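Local coordinates for protein bromoperoxidase A1 (Streptomyces aureofaciens, PDB 1A8Q) that probably chlorinates a tetracycline precursor in antibiotic biosynthesis, and can also brominate, as a cofactor-free peroxidase of the alpha/beta hydrolase superfamily, at residues L117-P122 with H252-V257; E160-A165 with D223-I228; W35-K40 with G259-F264; G27-G32 with D178-M183. All blocks are in the same frame, centred on the assembly; numbering follows the deposited sequence.

Interaction 1 of 4, residues L117-P122 with H252-V257; sequences LLSAIP and HGIAMV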
loop_
_atom_site.group_PDB
_atom_site.type_symbol
_atom_site.label_atom_id
_atom_site.label_comp_id
_atom_site.label_asym_id
_atom_site.label_seq_id
_atom_site.Cartn_x
_atom_site.Cartn_y
_atom_site.Cartn_z
ATOM N N LEU A 117 -3.333 6.326 4.996
ATOM C CA LEU A 117 -3.650 5.717 3.697
ATOM C C LEU A 117 -2.956 6.565 2.662
ATOM O O LEU A 117 -3.350 7.693 2.382
ATOM C CB LEU A 117 -5.178 5.744 3.478
ATOM C CG LEU A 117 -6.009 4.762 4.300
ATOM C CD1 LEU A 117 -7.481 5.041 3.923
ATOM C CD2 LEU A 117 -5.754 3.298 4.010
ATOM N N LEU A 118 -1.856 6.055 2.084
ATOM C CA LEU A 118 -1.134 6.817 1.063
ATOM C C LEU A 118 -1.467 6.303 -0.316
ATOM O O LEU A 118 -1.206 5.106 -0.613
ATOM C CB LEU A 118 0.398 6.563 1.328
ATOM C CG LEU A 118 1.334 7.176 0.280
ATOM C CD1 LEU A 118 1.294 8.691 0.233
ATOM C CD2 LEU A 118 2.801 6.767 0.562
ATOM N N SER A 119 -2.057 7.139 -1.146
ATOM C CA SER A 119 -2.397 6.810 -2.545
ATOM C C SER A 119 -3.094 5.464 -2.586
ATOM O O SER A 119 -2.721 4.596 -3.400
ATOM C CB SER A 119 -1.108 6.758 -3.383
ATOM O OG SER A 119 -0.317 7.959 -3.141
ATOM N N ALA A 120 -4.116 5.277 -1.747
ATOM C CA ALA A 120 -4.703 3.990 -1.517
ATOM C C ALA A 120 -6.004 3.756 -2.282
ATOM O O ALA A 120 -6.721 4.713 -2.568
ATOM C CB ALA A 120 -4.958 3.833 -0.013
ATOM N N ILE A 121 -6.302 2.491 -2.508
ATOM C CA ILE A 121 -7.478 2.116 -3.274
ATOM C C ILE A 121 -8.853 2.344 -2.659
ATOM O O ILE A 121 -9.779 2.429 -3.488
ATOM C CB ILE A 121 -7.373 0.646 -3.736
ATOM C CG1 ILE A 121 -7.392 -0.333 -2.564
ATOM C CG2 ILE A 121 -6.123 0.469 -4.632
ATOM C CD1 ILE A 121 -7.434 -1.803 -3.012
ATOM N N PRO A 122 -9.071 2.376 -1.368
ATOM C CA PRO A 122 -10.462 2.552 -0.865
ATOM C C PRO A 122 -11.004 3.862 -1.345
ATOM O O PRO A 122 -10.305 4.849 -1.558
ATOM C CB PRO A 122 -10.337 2.471 0.658
ATOM C CG PRO A 122 -9.060 1.685 0.867
ATOM C CD PRO A 122 -8.165 2.193 -0.251
ATOM N N HIS A 252 1.945 8.281 -8.131
ATOM C CA HIS A 252 1.567 7.147 -7.331
ATOM C C HIS A 252 2.758 6.681 -6.483
ATOM O O HIS A 252 2.561 5.971 -5.497
ATOM C CB HIS A 252 1.143 5.968 -8.243
ATOM C CG HIS A 252 0.504 4.839 -7.476
ATOM N ND1 HIS A 252 -0.623 5.081 -6.712
ATOM C CD2 HIS A 252 0.746 3.530 -7.340
ATOM C CE1 HIS A 252 -0.994 3.985 -6.094
ATOM N NE2 HIS A 252 -0.218 2.992 -6.498
ATOM N N GLY A 253 3.980 7.093 -6.805
ATOM C CA GLY A 253 5.161 6.618 -6.113
ATOM C C GLY A 253 5.794 7.640 -5.158
ATOM O O GLY A 253 7.016 7.594 -4.952
ATOM N N ILE A 254 4.966 8.369 -4.424
ATOM C CA ILE A 254 5.437 9.393 -3.479
ATOM C C ILE A 254 6.478 8.916 -2.502
ATOM O O ILE A 254 7.465 9.660 -2.254
ATOM C CB ILE A 254 4.198 9.929 -2.707
ATOM C CG1 ILE A 254 3.333 10.836 -3.590
ATOM C CG2 ILE A 254 4.609 10.664 -1.441
ATOM C CD1 ILE A 254 1.912 10.931 -3.014
ATOM N N ALA A 255 6.410 7.689 -1.957
ATOM C CA ALA A 255 7.340 7.272 -0.919
ATOM C C ALA A 255 8.761 7.047 -1.450
ATOM O O ALA A 255 9.686 7.000 -0.625
ATOM C CB ALA A 255 6.866 5.959 -0.292
ATOM N N MET A 256 8.917 6.856 -2.764
ATOM C CA MET A 256 10.225 6.555 -3.335
ATOM C C MET A 256 10.834 7.646 -4.182
ATOM O O MET A 256 12.024 7.592 -4.533
ATOM C CB MET A 256 10.041 5.282 -4.240
ATOM C CG MET A 256 9.943 4.037 -3.382
ATOM S SD MET A 256 9.272 2.652 -4.405
ATOM C CE MET A 256 7.573 3.131 -4.462
ATOM N N VAL A 257 10.065 8.673 -4.573
ATOM C CA VAL A 257 10.577 9.676 -5.524
ATOM C C VAL A 257 11.249 10.825 -4.772
ATOM O O VAL A 257 10.697 11.343 -3.802
ATOM C CB VAL A 257 9.407 10.258 -6.340
ATOM C CG1 VAL A 257 9.874 11.443 -7.195
ATOM C CG2 VAL A 257 8.783 9.235 -7.294
HETATM O O HOH W 1 2.299 7.153 -3.148
#
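With chi1 of His-252 at -170°, CG lies opposite the backbone N and the imidazole is carried toward Ser-119, whose own chi1 of -50° turns OG the other way, toward Ile-254. The ring presents its edge: CE1 comes within 3.3 Å of Ser-119 O, which lies near the ring plane, while Ser-119 CB rests 3.8 Å from ND1. The contact is probably favourable, since the imidazole CE1-H is polarised, but no hydrogen bond joins the two segments directly. A water makes the polar link instead. It donates to Ser-119 OG at 2.7 Å and to His-252 O at 2.6 Å, and accepts a weak bond from Ile-254 N. His-252 O also receives a bond from His-93. The arrangement belongs to the alpha/beta hydrolase fold: Leu-117 and Leu-118 close the strand 112-118, and the loop after strand 243-247 delivers the histidine of the catalytic triad, bonded through NE2 to Ser-94 and through ND1 to Asp-223. Ser-119, with phi and psi both near +50°, begins the turn away from the strand just where it faces that histidine. Next to the water the contact is largely apolar. Leu-118 sends CD1 to Ile-254 CD1 at 4.0 Å, the two side chains meeting at a slant, and its other methyl, CD2, reaches Ala-255 CB at 4.2 Å. Ile-254 CD1 also lies 3.7 Å from Ser-119 OG, and Phe-264 of helix 260-272 packs against both Leu-118 and Ile-254.

Interaction 2 of 4, residues E160-A165 with D223-I228; sequences EGFFSA and DQVVPI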
loop_
_atom_site.group_PDB
_atom_site.type_symbol
_atom_site.label_atom_id
_atom_site.label_comp_id
_atom_site.label_asym_id
_atom_site.label_seq_id
_atom_site.Cartn_x
_atom_site.Cartn_y
_atom_site.Cartn_z
ATOM N N GLU A 160 6.850 3.750 -15.749
ATOM C CA GLU A 160 6.628 5.086 -16.280
ATOM C C GLU A 160 5.344 5.714 -15.715
ATOM O O GLU A 160 5.415 6.811 -15.180
ATOM C CB GLU A 160 6.516 5.079 -17.810
ATOM C CG GLU A 160 7.766 4.517 -18.493
ATOM C CD GLU A 160 8.987 5.407 -18.271
ATOM O OE1 GLU A 160 8.862 6.649 -18.305
ATOM O OE2 GLU A 160 10.099 4.872 -18.066
ATOM N N GLY A 161 4.246 4.977 -15.776
ATOM C CA GLY A 161 2.998 5.506 -15.209
ATOM C C GLY A 161 3.052 5.574 -13.688
ATOM O O GLY A 161 2.450 6.467 -13.067
ATOM N N PHE A 162 3.671 4.572 -13.051
ATOM C CA PHE A 162 3.678 4.501 -11.593
ATOM C C PHE A 162 4.303 5.771 -11.008
ATOM O O PHE A 162 3.862 6.269 -9.976
ATOM C CB PHE A 162 4.489 3.269 -11.190
ATOM C CG PHE A 162 4.368 2.825 -9.765
ATOM C CD1 PHE A 162 5.228 3.331 -8.811
ATOM C CD2 PHE A 162 3.446 1.843 -9.439
ATOM C CE1 PHE A 162 5.133 2.891 -7.484
ATOM C CE2 PHE A 162 3.378 1.375 -8.136
ATOM C CZ PHE A 162 4.216 1.931 -7.200
ATOM N N PHE A 163 5.342 6.295 -11.644
ATOM C CA PHE A 163 6.052 7.469 -11.137
ATOM C C PHE A 163 5.716 8.727 -11.915
ATOM O O PHE A 163 6.348 9.766 -11.647
ATOM C CB PHE A 163 7.588 7.253 -11.291
ATOM C CG PHE A 163 8.132 6.174 -10.404
ATOM C CD1 PHE A 163 8.097 6.248 -9.038
ATOM C CD2 PHE A 163 8.680 5.016 -10.986
ATOM C CE1 PHE A 163 8.585 5.257 -8.206
ATOM C CE2 PHE A 163 9.184 4.018 -10.168
ATOM C CZ PHE A 163 9.144 4.123 -8.792
ATOM N N SER A 164 4.714 8.703 -12.798
ATOM C CA SER A 164 4.393 9.858 -13.639
ATOM C C SER A 164 5.655 10.396 -14.280
ATOM O O SER A 164 5.907 11.604 -14.424
ATOM C CB SER A 164 3.716 11.002 -12.835
ATOM O OG SER A 164 2.475 10.502 -12.367
ATOM N N ALA A 165 6.451 9.471 -14.860
ATOM C CA ALA A 165 7.751 9.860 -15.398
ATOM C C ALA A 165 7.641 10.466 -16.785
ATOM O O ALA A 165 8.651 10.797 -17.433
ATOM C CB ALA A 165 8.631 8.598 -15.402
ATOM N N ASP A 223 -1.773 11.163 -9.826
ATOM C CA ASP A 223 -1.660 9.695 -9.667
ATOM C C ASP A 223 -2.336 9.045 -10.870
ATOM O O ASP A 223 -3.557 9.052 -11.059
ATOM C CB ASP A 223 -2.248 9.301 -8.319
ATOM C CG ASP A 223 -1.953 7.871 -7.939
ATOM O OD1 ASP A 223 -1.922 7.032 -8.878
ATOM O OD2 ASP A 223 -1.776 7.614 -6.741
ATOM N N GLN A 224 -1.483 8.415 -11.680
ATOM C CA GLN A 224 -1.962 7.792 -12.933
ATOM C C GLN A 224 -2.323 6.345 -12.736
ATOM O O GLN A 224 -2.621 5.622 -13.719
ATOM C CB GLN A 224 -0.829 7.941 -13.967
ATOM C CG GLN A 224 -0.488 9.357 -14.361
ATOM C CD GLN A 224 0.669 9.514 -15.325
ATOM O OE1 GLN A 224 0.973 8.581 -16.076
ATOM N NE2 GLN A 224 1.310 10.675 -15.338
ATOM N N VAL A 225 -2.321 5.843 -11.516
ATOM C CA VAL A 225 -2.620 4.440 -11.207
ATOM C C VAL A 225 -3.912 4.353 -10.387
ATOM O O VAL A 225 -4.811 3.544 -10.694
ATOM C CB VAL A 225 -1.470 3.779 -10.428
ATOM C CG1 VAL A 225 -1.730 2.310 -10.095
ATOM C CG2 VAL A 225 -0.150 3.858 -11.221
ATOM N N VAL A 226 -4.011 5.165 -9.335
ATOM C CA VAL A 226 -5.148 5.167 -8.413
ATOM C C VAL A 226 -5.717 6.582 -8.420
ATOM O O VAL A 226 -5.149 7.488 -7.846
ATOM C CB VAL A 226 -4.708 4.721 -7.017
ATOM C CG1 VAL A 226 -5.856 4.759 -6.005
ATOM C CG2 VAL A 226 -4.143 3.282 -7.058
ATOM N N PRO A 227 -6.832 6.804 -9.103
ATOM C CA PRO A 227 -7.313 8.164 -9.341
ATOM C C PRO A 227 -7.806 8.831 -8.075
ATOM O O PRO A 227 -8.648 8.283 -7.385
ATOM C CB PRO A 227 -8.433 7.997 -10.366
ATOM C CG PRO A 227 -8.874 6.579 -10.191
ATOM C CD PRO A 227 -7.585 5.815 -9.921
ATOM N N ILE A 228 -7.250 10.033 -7.818
ATOM C CA ILE A 228 -7.594 10.695 -6.569
ATOM C C ILE A 228 -9.078 10.914 -6.385
ATOM O O ILE A 228 -9.539 10.695 -5.266
ATOM C CB ILE A 228 -6.807 12.021 -6.436
ATOM C CG1 ILE A 228 -7.000 12.616 -5.051
ATOM C CG2 ILE A 228 -7.146 13.023 -7.533
ATOM C CD1 ILE A 228 -6.070 13.800 -4.787
HETATM O O HOH W 2 1.413 8.249 -11.195
#
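Helix 137-162 ends against the loop 223-228, with Gly-161 and Gln-224 CA atoms 5.9 Å apart, and it closes in a Schellman motif whose C-prime residue, Ser-164, has a positive phi. The side chain of Gln-224 runs extended past CG alongside this helix end. Its CB sits 3.7 Å from Gly-161 O, and its amide end lies by Ser-164, where NE2 is 3.2 Å from OG at an angle too poor for a hydrogen bond. Each polar end has a better partner: NE2 bonds to Asn-166 and Ser-164 OG to Asp-222 O. One water ties the segments together, accepting from Gln-224 N at 2.9 Å and lying 2.8 Å from both Gly-161 O and Ser-164 OG. Beside this polar seam, Val-225 puts its CG2 methyl 3.9 Å from Phe-162 CA, touching the helix backbone more closely than the phenyl ring. Chi1 of -179° points CG1 away from the backbone N, leaving CG2 to face the helix. Asp-223, the acid of the catalytic triad, shapes the loop from within. Its OD1 takes Val-225 N nearly along the C-O direction in an Asx turn, and Val-226 N at 2.8 Å from above the carboxylate plane, 54° out of it. These bonds, with that of OD2 to His-252, would hold the carboxylate in its rotation. The acid-bearing loop, which follows strand 215-220 and precedes helix 232-238, thus lies against the C-terminal end of helix 137-162, with Phe-163 packed on helix 174-184 and Phe-162 edge-to-face with His-252.

Interaction 3 of 4, residues W35-K40 with G259-F264; sequences WQDQLK and GDKEKF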
loop_
_atom_site.group_PDB
_atom_site.type_symbol
_atom_site.label_atom_id
_atom_site.label_comp_id
_atom_site.label_asym_id
_atom_site.label_seq_id
_atom_site.Cartn_x
_atom_site.Cartn_y
_atom_site.Cartn_z
ATOM N N TRP A 35 9.650 0.619 1.398
ATOM C CA TRP A 35 9.471 1.528 2.522
ATOM C C TRP A 35 10.796 1.826 3.214
ATOM O O TRP A 35 10.768 2.411 4.307
ATOM C CB TRP A 35 8.604 0.820 3.570
ATOM C CG TRP A 35 7.153 0.654 3.156
ATOM C CD1 TRP A 35 6.483 -0.518 3.057
ATOM C CD2 TRP A 35 6.195 1.714 3.018
ATOM N NE1 TRP A 35 5.139 -0.261 2.780
ATOM C CE2 TRP A 35 4.944 1.090 2.755
ATOM C CE3 TRP A 35 6.270 3.094 2.962
ATOM C CZ2 TRP A 35 3.790 1.855 2.517
ATOM C CZ3 TRP A 35 5.121 3.867 2.770
ATOM C CH2 TRP A 35 3.887 3.219 2.500
ATOM N N GLN A 36 11.948 1.429 2.672
ATOM C CA GLN A 36 13.158 1.639 3.493
ATOM C C GLN A 36 13.360 3.096 3.869
ATOM O O GLN A 36 13.863 3.318 4.973
ATOM C CB GLN A 36 14.381 1.112 2.721
ATOM C CG GLN A 36 14.277 -0.432 2.757
ATOM C CD GLN A 36 15.645 -1.092 2.820
ATOM O OE1 GLN A 36 16.591 -0.499 3.343
ATOM N NE2 GLN A 36 15.728 -2.314 2.300
ATOM N N ASP A 37 13.060 4.050 2.993
ATOM C CA ASP A 37 13.256 5.458 3.367
ATOM C C ASP A 37 12.412 5.812 4.600
ATOM O O ASP A 37 12.904 6.523 5.488
ATOM C CB ASP A 37 12.899 6.334 2.198
ATOM C CG ASP A 37 13.832 6.222 0.997
ATOM O OD1 ASP A 37 14.967 6.720 1.001
ATOM O OD2 ASP A 37 13.348 5.728 -0.032
ATOM N N GLN A 38 11.161 5.392 4.602
ATOM C CA GLN A 38 10.265 5.705 5.714
ATOM C C GLN A 38 10.589 4.945 6.959
ATOM O O GLN A 38 10.449 5.443 8.090
ATOM C CB GLN A 38 8.773 5.400 5.318
ATOM C CG GLN A 38 8.312 6.390 4.274
ATOM C CD GLN A 38 8.905 6.236 2.900
ATOM O OE1 GLN A 38 9.054 5.118 2.406
ATOM N NE2 GLN A 38 9.233 7.358 2.274
ATOM N N LEU A 39 11.071 3.686 6.837
ATOM C CA LEU A 39 11.481 2.912 7.992
ATOM C C LEU A 39 12.643 3.628 8.726
ATOM O O LEU A 39 12.547 3.765 9.951
ATOM C CB LEU A 39 12.047 1.543 7.542
ATOM C CG LEU A 39 10.885 0.564 7.222
ATOM C CD1 LEU A 39 11.536 -0.614 6.476
ATOM C CD2 LEU A 39 10.166 0.079 8.456
ATOM N N LYS A 40 13.610 4.121 7.987
ATOM C CA LYS A 40 14.723 4.845 8.636
ATOM C C LYS A 40 14.171 6.122 9.284
ATOM O O LYS A 40 14.532 6.435 10.427
ATOM C CB LYS A 40 15.863 5.148 7.658
ATOM C CG LYS A 40 16.915 6.106 8.292
ATOM C CD LYS A 40 18.152 6.208 7.417
ATOM C CE LYS A 40 19.052 7.367 7.909
ATOM N NZ LYS A 40 19.508 7.016 9.279
ATOM N N GLY A 259 12.284 14.242 -3.269
ATOM C CA GLY A 259 11.494 15.465 -3.028
ATOM C C GLY A 259 10.164 15.129 -2.373
ATOM O O GLY A 259 9.841 15.500 -1.220
ATOM N N ASP A 260 9.362 14.300 -3.082
ATOM C CA ASP A 260 8.095 13.893 -2.497
ATOM C C ASP A 260 8.291 13.033 -1.291
ATOM O O ASP A 260 7.510 13.050 -0.352
ATOM C CB ASP A 260 7.248 13.128 -3.527
ATOM C CG ASP A 260 6.696 14.044 -4.608
ATOM O OD1 ASP A 260 7.092 15.217 -4.732
ATOM O OD2 ASP A 260 5.875 13.558 -5.396
ATOM N N LYS A 261 9.317 12.129 -1.331
ATOM C CA LYS A 261 9.459 11.250 -0.183
ATOM C C LYS A 261 9.846 12.046 1.071
ATOM O O LYS A 261 9.434 11.588 2.127
ATOM C CB LYS A 261 10.447 10.129 -0.483
ATOM C CG LYS A 261 11.888 10.588 -0.510
ATOM C CD LYS A 261 12.707 9.291 -0.835
ATOM C CE LYS A 261 14.192 9.564 -0.922
ATOM N NZ LYS A 261 14.872 8.278 -1.374
ATOM N N GLU A 262 10.585 13.141 0.963
ATOM C CA GLU A 262 10.874 13.911 2.183
ATOM C C GLU A 262 9.630 14.668 2.694
ATOM O O GLU A 262 9.485 14.789 3.923
ATOM C CB GLU A 262 11.989 14.912 1.925
ATOM C CG GLU A 262 13.318 14.210 1.680
ATOM C CD GLU A 262 13.560 13.694 0.286
ATOM O OE1 GLU A 262 12.839 13.925 -0.693
ATOM O OE2 GLU A 262 14.575 12.971 0.074
ATOM N N LYS A 263 8.807 15.084 1.748
ATOM C CA LYS A 263 7.546 15.751 2.142
ATOM C C LYS A 263 6.683 14.760 2.887
ATOM O O LYS A 263 6.092 15.074 3.942
ATOM C CB LYS A 263 6.900 16.354 0.899
ATOM C CG LYS A 263 5.569 17.065 1.105
ATOM C CD LYS A 263 4.947 17.296 -0.284
ATOM C CE LYS A 263 3.637 18.061 -0.140
ATOM N NZ LYS A 263 3.347 18.704 -1.472
ATOM N N PHE A 264 6.550 13.502 2.367
ATOM C CA PHE A 264 5.733 12.517 3.051
ATOM C C PHE A 264 6.324 12.173 4.393
ATOM O O PHE A 264 5.630 12.027 5.398
ATOM C CB PHE A 264 5.584 11.211 2.200
ATOM C CG PHE A 264 4.766 10.164 2.896
ATOM C CD1 PHE A 264 3.385 10.359 3.099
ATOM C CD2 PHE A 264 5.327 8.987 3.350
ATOM C CE1 PHE A 264 2.658 9.419 3.794
ATOM C CE2 PHE A 264 4.582 8.014 3.987
ATOM C CZ PHE A 264 3.232 8.229 4.206
HETATM O O HOH W 3 14.012 6.319 -3.136
#
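The opening turns of helices 36-40 and 260-264 run in roughly the same direction, inclined by 37°, with axes 10.5 Å apart at their closest and the CA atoms of Asp-37 and Lys-261 nearest across the gap. At that distance, side chains rather than backbones meet. Lys-261 is stretched to full length beyond CG, and chi1 of 73° sets CG between the backbone N and the carbonyl carbon; from there the chain runs straight and crosses the Asp-37 side chain at about a right angle. NZ gives a salt bridge to Asp-37 OD1 at 2.8 Å, arriving from above the carboxylate plane, 45° out of it, instead of within it. CD lies over the same face, 3.7 Å from OD2. A water accepts from NZ at 2.8 Å and donates to OD2, bridging the pair a second time. Both helices lie on the same face of the central sheet of the alpha/beta hydrolase fold: helix 36-44 follows strand 21-25, and helix 260-272 is the last of the chain, after strand 243-247. Inward from the ion pair, Gln-38 bends at chi2 and turns its amide toward Ala-255 O and Asn-265, to both of which NE2 is hydrogen-bonded. Its CG meets the edge of the Phe-264 ring, 4.1 Å from CD2. Deeper still, the indole of Trp-35 is reached at its rim, where CZ3 lies 4.4 Å from Phe-264 CE2. Trp-35 also packs on Phe-24, Val-91 and His-93.

Interaction 4 of 4, residues G27-G32 with D178-M183; sequences GWPLNG and DAFWYM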
loop_
_atom_site.group_PDB
_atom_site.type_symbol
_atom_site.label_atom_id
_atom_site.label_comp_id
_atom_site.label_asym_id
_atom_site.label_seq_id
_atom_site.Cartn_x
_atom_site.Cartn_y
_atom_site.Cartn_z
ATOM N N GLY A 27 2.488 -1.739 -1.537
ATOM C CA GLY A 27 1.538 -1.904 -2.659
ATOM C C GLY A 27 2.024 -2.939 -3.687
ATOM O O GLY A 27 3.050 -3.571 -3.520
ATOM N N TRP A 28 1.238 -3.053 -4.763
ATOM C CA TRP A 28 1.577 -3.984 -5.847
ATOM C C TRP A 28 2.477 -3.269 -6.806
ATOM O O TRP A 28 2.260 -2.086 -7.135
ATOM C CB TRP A 28 0.220 -4.270 -6.522
ATOM C CG TRP A 28 0.142 -5.108 -7.774
ATOM C CD1 TRP A 28 -0.070 -6.435 -7.845
ATOM C CD2 TRP A 28 0.208 -4.631 -9.128
ATOM N NE1 TRP A 28 -0.125 -6.853 -9.152
ATOM C CE2 TRP A 28 0.038 -5.758 -9.952
ATOM C CE3 TRP A 28 0.382 -3.388 -9.733
ATOM C CZ2 TRP A 28 0.034 -5.693 -11.350
ATOM C CZ3 TRP A 28 0.386 -3.306 -11.120
ATOM C CH2 TRP A 28 0.215 -4.469 -11.905
ATOM N N PRO A 29 3.419 -3.979 -7.461
ATOM C CA PRO A 29 3.790 -5.360 -7.186
ATOM C C PRO A 29 5.095 -5.469 -6.404
ATOM O O PRO A 29 6.035 -6.212 -6.764
ATOM C CB PRO A 29 4.079 -5.789 -8.646
ATOM C CG PRO A 29 4.737 -4.595 -9.273
ATOM C CD PRO A 29 4.179 -3.377 -8.574
ATOM N N LEU A 30 5.200 -4.675 -5.346
ATOM C CA LEU A 30 6.490 -4.500 -4.659
ATOM C C LEU A 30 6.580 -5.321 -3.416
ATOM O O LEU A 30 6.086 -6.449 -3.362
ATOM C CB LEU A 30 6.617 -2.975 -4.408
ATOM C CG LEU A 30 6.393 -2.092 -5.629
ATOM C CD1 LEU A 30 6.558 -0.621 -5.204
ATOM C CD2 LEU A 30 7.362 -2.422 -6.763
ATOM N N ASN A 31 7.315 -4.812 -2.409
ATOM C CA ASN A 31 7.499 -5.558 -1.193
ATOM C C ASN A 31 7.989 -4.567 -0.119
ATOM O O ASN A 31 7.942 -3.386 -0.449
ATOM C CB ASN A 31 8.435 -6.764 -1.351
ATOM C CG ASN A 31 9.817 -6.398 -1.850
ATOM O OD1 ASN A 31 10.525 -5.650 -1.170
ATOM N ND2 ASN A 31 10.298 -6.928 -2.990
ATOM N N GLY A 32 8.331 -5.018 1.057
ATOM C CA GLY A 32 8.704 -4.102 2.132
ATOM C C GLY A 32 9.917 -3.253 1.835
ATOM O O GLY A 32 10.080 -2.178 2.456
ATOM N N ASP A 178 14.526 1.145 -12.221
ATOM C CA ASP A 178 15.215 -0.129 -12.096
ATOM C C ASP A 178 14.883 -0.819 -10.786
ATOM O O ASP A 178 14.749 -2.035 -10.705
ATOM C CB ASP A 178 16.742 0.042 -12.212
ATOM C CG ASP A 178 17.174 0.438 -13.615
ATOM O OD1 ASP A 178 16.460 0.332 -14.617
ATOM O OD2 ASP A 178 18.276 1.018 -13.717
ATOM N N ALA A 179 14.735 -0.041 -9.697
ATOM C CA ALA A 179 14.378 -0.662 -8.414
ATOM C C ALA A 179 12.945 -1.228 -8.392
ATOM O O ALA A 179 12.674 -2.237 -7.725
ATOM C CB ALA A 179 14.554 0.355 -7.296
ATOM N N PHE A 180 12.044 -0.528 -9.092
ATOM C CA PHE A 180 10.668 -1.003 -9.266
ATOM C C PHE A 180 10.708 -2.404 -9.907
ATOM O O PHE A 180 10.075 -3.329 -9.383
ATOM C CB PHE A 180 9.913 0.006 -10.156
ATOM C CG PHE A 180 8.466 -0.384 -10.409
ATOM C CD1 PHE A 180 7.470 0.048 -9.550
ATOM C CD2 PHE A 180 8.141 -1.110 -11.540
ATOM C CE1 PHE A 180 6.149 -0.304 -9.823
ATOM C CE2 PHE A 180 6.814 -1.451 -11.807
ATOM C CZ PHE A 180 5.825 -1.034 -10.936
ATOM N N TRP A 181 11.427 -2.457 -11.022
ATOM C CA TRP A 181 11.558 -3.769 -11.711
ATOM C C TRP A 181 12.162 -4.811 -10.798
ATOM O O TRP A 181 11.678 -5.946 -10.731
ATOM C CB TRP A 181 12.397 -3.565 -12.967
ATOM C CG TRP A 181 12.758 -4.835 -13.697
ATOM C CD1 TRP A 181 12.008 -5.527 -14.581
ATOM C CD2 TRP A 181 14.000 -5.524 -13.535
ATOM N NE1 TRP A 181 12.747 -6.645 -15.015
ATOM C CE2 TRP A 181 13.960 -6.637 -14.394
ATOM C CE3 TRP A 181 15.155 -5.299 -12.791
ATOM C CZ2 TRP A 181 15.017 -7.536 -14.498
ATOM C CZ3 TRP A 181 16.218 -6.182 -12.914
ATOM C CH2 TRP A 181 16.135 -7.325 -13.749
ATOM N N TYR A 182 13.236 -4.494 -10.077
ATOM C CA TYR A 182 13.916 -5.443 -9.185
ATOM C C TYR A 182 12.985 -5.990 -8.120
ATOM O O TYR A 182 12.989 -7.198 -7.827
ATOM C CB TYR A 182 15.084 -4.668 -8.518
ATOM C CG TYR A 182 15.853 -5.421 -7.465
ATOM C CD1 TYR A 182 15.512 -5.338 -6.123
ATOM C CD2 TYR A 182 17.003 -6.136 -7.828
ATOM C CE1 TYR A 182 16.221 -6.006 -5.148
ATOM C CE2 TYR A 182 17.738 -6.777 -6.845
ATOM C CZ TYR A 182 17.370 -6.680 -5.526
ATOM O OH TYR A 182 18.059 -7.336 -4.533
ATOM N N MET A 183 12.171 -5.130 -7.470
ATOM C CA MET A 183 11.221 -5.596 -6.494
ATOM C C MET A 183 10.123 -6.468 -7.170
ATOM O O MET A 183 9.744 -7.466 -6.546
ATOM C CB MET A 183 10.545 -4.385 -5.765
ATOM C CG MET A 183 11.657 -3.745 -4.888
ATOM S SD MET A 183 10.831 -2.417 -3.910
ATOM C CE MET A 183 10.938 -1.117 -5.111
HETATM O O HOH W 4 7.893 -8.354 -4.676
#
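Leu-30 and Pro-29 pack closely on the ring of Phe-180, whereas Asn-31 meets the helix more loosely through a water. On the tight side, Leu-30 CD2 lies 3.7 Å from Phe-180 CD1 and 3.9 Å from Met-183 CB, wedged between two residues one turn apart on the helix. Pro-29, which follows a cis peptide bond, brings CD to 3.7 Å from Phe-180 CZ. The phenyl ring extends from the helix on the far side from its backbone N, chi1 180°, and reaches both loop residues, crossing each at about a right angle. Met-183 bends at chi3, and its CE comes to 4.1 Å from the same leucine methyl. On the polar side no direct hydrogen bond forms. Asn-31 ND2 stays 3.6 Å from Met-183 O, and the water joins them, donating to Met-183 O and Leu-30 O and accepting from ND2 at 3.3 Å. The other end of that amide, OD1, is bonded to Asp-33 N. The loop between strand 21-25 and helix 36-44 is thus covered by helix 174-184, while helix 137-162 adds Trp-155 against Pro-29 and Phe-162 against Leu-30 and Phe-180.

In the fold
Interactions 1 and 2 lie closest, their centres 9 Å apart, and they share a hydrogen bond. Along the chain, interaction 2 is nested within interaction 1, and interaction 1 within interaction 3, which brings the first helix after strand 21-25 to the C-terminal one; interaction 4 crosses all three. Interaction 3, its centre 11 Å from that of interaction 1, is also hydrogen-bonded to it but stays about 7 Å, nearest atoms, from interaction 2. Helices 137-162 and 174-184, successive in sequence, link interactions 2 and 4 through Phe-162 and Phe-180. Interactions 1 and 2 thus hold triad residues, whereas 3 and 4 pack beside them around the same central sheet.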